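Local coordinates for putative alpha-galactosidase/melibiase (Bacteroides fragilis, PDB 4OGZ), which probably hydrolyses terminal, non-reducing alpha-D-galactose residues of alpha-galactosides, as a member of glycoside hydrolase family 27, at residues Lys42-Asn47 with Lys76-Leu81. Residues are numbered along the deposited sequence; the frame is centred on the assembly and turned at random.
Sequences KWHAEN and KAENAL
Lys42, Trp43 and His44 pair in antiparallel register with Glu78, Ala77 and Lys76, joining strand 42-46, at one edge of the mixed sheet of the N-terminal Ig-like domain, to strand 69-79. The axes of the short segments approach to 4.7 Å, their N-to-C directions 156° apart. Two hydrogen-bonded pairs flank the non-hydrogen-bonded pair Trp43-Ala77: Lys42 N donates to Glu78 O (3.0 Å) and Glu78 N to Lys42 O, while His44 N reaches Lys76 O at 2.7 Å and Lys76 N returns to His44 O. Lys76 O also receives a CA-H...O contact from Trp43 CA (3.2 Å), so one carbonyl serves two neighbouring donors. Trp43 and Ala77 face the interior of the domain. With CG anti to its carbonyl carbon (chi1 -76°), Trp43 brings the pyrrole side of its indole obliquely to the Ala77 methyl, CD1 lying 4.0 Å from CB. Its NE1 hydrogen bonds to Thr35 OG1 on strand 28-36 of the facing sheet, and Tyr32, Ile33 and Leu54 also pack on the indole, tying the two layers of the sandwich together. The other face carries Lys42, His44, Lys76 and Glu78 and is more open to solvent. There the His44 ring and Glu78 carboxylate lie diagonally across the strands, their planes 70° apart; His44 NE2 stands 3.7 Å from Glu78 OE1, a proximity without a hydrogen bond. The other carboxylate oxygen, Glu78 OE2, makes a long salt bridge with Lys76 NZ, two residues back on the same strand. Where the chain turns toward strand 82-92, Asn79 closes an Asx turn: its OD1 accepts from Leu81 N at 2.9 Å, with the donor above the plane of the Asn79 side-chain carbonyl.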
ATOM      1  N   LYS A  42      17.561 -17.236  10.490  1.00 27.59           N
ATOM      2  CA  LYS A  42      16.620 -18.180  11.063  1.00 28.91           C
ATOM      3  C   LYS A  42      15.675 -17.449  12.021  1.00 25.13           C
ATOM      4  O   LYS A  42      16.108 -16.609  12.807  1.00 21.89           O
ATOM      5  CB  LYS A  42      17.353 -19.265  11.852  1.00 34.03           C
ATOM      6  CG  LYS A  42      16.738 -20.647  11.755  1.00 41.73           C
ATOM      7  CD  LYS A  42      17.350 -21.578  12.788  1.00 53.49           C
ATOM      8  CE  LYS A  42      16.556 -22.874  12.903  1.00 55.76           C
ATOM      9  NZ  LYS A  42      17.377 -24.018  13.382  1.00 59.12           N
ATOM     10  N   TRP A  43      14.405 -17.816  11.982  1.00 22.07           N
ATOM     11  CA  TRP A  43      13.394 -17.129  12.743  1.00 22.82           C
ATOM     12  C   TRP A  43      12.855 -18.020  13.850  1.00 22.79           C
ATOM     13  O   TRP A  43      12.868 -19.244  13.750  1.00 23.15           O
ATOM     14  CB  TRP A  43      12.235 -16.744  11.850  1.00 22.24           C
ATOM     15  CG  TRP A  43      12.461 -15.614  10.971  1.00 22.49           C
ATOM     16  CD1 TRP A  43      12.166 -14.314  11.217  1.00 21.35           C
ATOM     17  CD2 TRP A  43      12.990 -15.667   9.636  1.00 19.30           C
ATOM     18  NE1 TRP A  43      12.486 -13.542  10.112  1.00 19.92           N
ATOM     19  CE2 TRP A  43      12.987 -14.358   9.131  1.00 21.05           C
ATOM     20  CE3 TRP A  43      13.447 -16.689   8.821  1.00 20.62           C
ATOM     21  CZ2 TRP A  43      13.430 -14.047   7.816  1.00 19.34           C
ATOM     22  CZ3 TRP A  43      13.896 -16.381   7.529  1.00 19.00           C
ATOM     23  CH2 TRP A  43      13.869 -15.079   7.048  1.00 20.47           C
ATOM     24  N   HIS A  44      12.379 -17.383  14.906  1.00 22.85           N
ATOM     25  CA  HIS A  44      11.715 -18.090  15.987  1.00 26.41           C
ATOM     26  C   HIS A  44      10.523 -17.290  16.409  1.00 22.85           C
ATOM     27  O   HIS A  44      10.503 -16.058  16.280  1.00 20.13           O
ATOM     28  CB  HIS A  44      12.671 -18.346  17.179  1.00 31.11           C
ATOM     29  CG  HIS A  44      13.882 -19.123  16.789  1.00 39.08           C
ATOM     30  ND1 HIS A  44      13.951 -20.498  16.894  1.00 47.02           N
ATOM     31  CD2 HIS A  44      15.042 -18.727  16.207  1.00 42.15           C
ATOM     32  CE1 HIS A  44      15.123 -20.909  16.438  1.00 49.49           C
ATOM     33  NE2 HIS A  44      15.803 -19.855  16.016  1.00 43.14           N
ATOM     34  N   ALA A  45       9.510 -18.009  16.874  1.00 23.54           N
ATOM     35  CA  ALA A  45       8.321 -17.373  17.358  1.00 23.99           C
ATOM     36  C   ALA A  45       7.940 -18.033  18.662  1.00 26.24           C
ATOM     37  O   ALA A  45       7.942 -19.238  18.755  1.00 27.59           O
ATOM     38  CB  ALA A  45       7.202 -17.510  16.353  1.00 21.57           C
ATOM     39  N   GLU A  46       7.645 -17.230  19.671  1.00 28.51           N
ATOM     40  CA  GLU A  46       7.116 -17.737  20.920  1.00 34.39           C
ATOM     41  C   GLU A  46       5.698 -17.190  21.037  1.00 30.74           C
ATOM     42  O   GLU A  46       5.393 -16.045  20.656  1.00 25.11           O
ATOM     43  CB  GLU A  46       8.046 -17.368  22.086  1.00 40.68           C
ATOM     44  CG  GLU A  46       7.518 -17.642  23.495  1.00 55.62           C
ATOM     45  CD  GLU A  46       7.305 -19.127  23.809  1.00 76.33           C
ATOM     46  OE1 GLU A  46       7.555 -19.977  22.928  1.00 86.74           O
ATOM     47  OE2 GLU A  46       6.895 -19.459  24.952  1.00 84.88           O
ATOM     48  N   ASN A  47       4.795 -18.042  21.481  1.00 29.02           N
ATOM     49  CA  ASN A  47       3.418 -17.613  21.713  1.00 28.93           C
ATOM     50  C   ASN A  47       2.539 -17.416  20.462  1.00 26.62           C
ATOM     51  O   ASN A  47       1.612 -16.613  20.470  1.00 23.77           O
ATOM     52  CB  ASN A  47       3.418 -16.293  22.491  1.00 30.36           C
ATOM     53  CG  ASN A  47       2.363 -16.289  23.551  1.00 39.92           C
ATOM     54  OD1 ASN A  47       2.211 -17.277  24.250  1.00 30.84           O
ATOM     55  ND2 ASN A  47       1.579 -15.212  23.630  1.00 42.44           N
ATOM     56  N   LYS A  76      11.938 -13.674  16.949  1.00 24.45           N
ATOM     57  CA  LYS A  76      13.352 -13.490  16.985  1.00 27.19           C
ATOM     58  C   LYS A  76      13.916 -13.891  15.625  1.00 25.21           C
ATOM     59  O   LYS A  76      13.500 -14.890  15.058  1.00 28.11           O
ATOM     60  CB  LYS A  76      13.952 -14.326  18.116  1.00 29.92           C
ATOM     61  CG  LYS A  76      15.379 -13.946  18.473  1.00 33.07           C
ATOM     62  CD  LYS A  76      15.794 -14.404  19.864  1.00 38.79           C
ATOM     63  CE  LYS A  76      17.043 -13.633  20.296  1.00 39.27           C
ATOM     64  NZ  LYS A  76      17.659 -14.134  21.552  1.00 36.67           N
ATOM     65  N   ALA A  77      14.825 -13.079  15.097  1.00 23.70           N
ATOM     66  CA  ALA A  77      15.570 -13.415  13.901  1.00 25.37           C
ATOM     67  C   ALA A  77      17.050 -13.424  14.221  1.00 23.48           C
ATOM     68  O   ALA A  77      17.553 -12.531  14.914  1.00 22.12           O
ATOM     69  CB  ALA A  77      15.274 -12.419  12.790  1.00 26.27           C
ATOM     70  N   GLU A  78      17.762 -14.420  13.717  1.00 27.63           N
ATOM     71  CA  GLU A  78      19.186 -14.566  14.055  1.00 31.01           C
ATOM     72  C   GLU A  78      19.998 -14.818  12.813  1.00 32.13           C
ATOM     73  O   GLU A  78      19.529 -15.493  11.885  1.00 32.22           O
ATOM     74  CB  GLU A  78      19.391 -15.706  15.093  1.00 34.40           C
ATOM     75  CG  GLU A  78      18.290 -15.785  16.148  1.00 43.09           C
ATOM     76  CD  GLU A  78      18.596 -16.726  17.311  1.00 46.40           C
ATOM     77  OE1 GLU A  78      18.817 -17.923  17.051  1.00 52.78           O
ATOM     78  OE2 GLU A  78      18.585 -16.267  18.485  1.00 51.76           O
ATOM     79  N   ASN A  79      21.198 -14.236  12.770  1.00 31.40           N
ATOM     80  CA  ASN A  79      22.172 -14.582  11.743  1.00 31.35           C
ATOM     81  C   ASN A  79      23.588 -14.635  12.349  1.00 32.29           C
ATOM     82  O   ASN A  79      23.744 -14.508  13.556  1.00 30.97           O
ATOM     83  CB  ASN A  79      22.080 -13.633  10.512  1.00 30.47           C
ATOM     84  CG  ASN A  79      22.429 -12.183  10.825  1.00 29.24           C
ATOM     85  OD1 ASN A  79      23.018 -11.863  11.860  1.00 33.73           O
ATOM     86  ND2 ASN A  79      22.093 -11.294   9.894  1.00 28.01           N
ATOM     87  N   ALA A  80      24.612 -14.773  11.510  1.00 31.08           N
ATOM     88  CA  ALA A  80      25.993 -14.836  11.980  1.00 31.42           C
ATOM     89  C   ALA A  80      26.474 -13.578  12.698  1.00 32.78           C
ATOM     90  O   ALA A  80      27.467 -13.620  13.398  1.00 32.47           O
ATOM     91  CB  ALA A  80      26.925 -15.144  10.816  1.00 31.74           C
ATOM     92  N   LEU A  81      25.762 -12.466  12.567  1.00 37.12           N
ATOM     93  CA  LEU A  81      26.204 -11.223  13.195  1.00 36.41           C
ATOM     94  C   LEU A  81      25.418 -10.852  14.436  1.00 38.56           C
ATOM     95  O   LEU A  81      25.856 -10.005  15.200  1.00 42.22           O
ATOM     96  CB  LEU A  81      26.120 -10.080  12.187  1.00 40.02           C
ATOM     97  CG  LEU A  81      26.857 -10.289  10.846  1.00 40.72           C
ATOM     98  CD1 LEU A  81      26.668  -9.079   9.946  1.00 41.15           C
ATOM     99  CD2 LEU A  81      28.343 -10.574  11.053  1.00 42.82           C
TER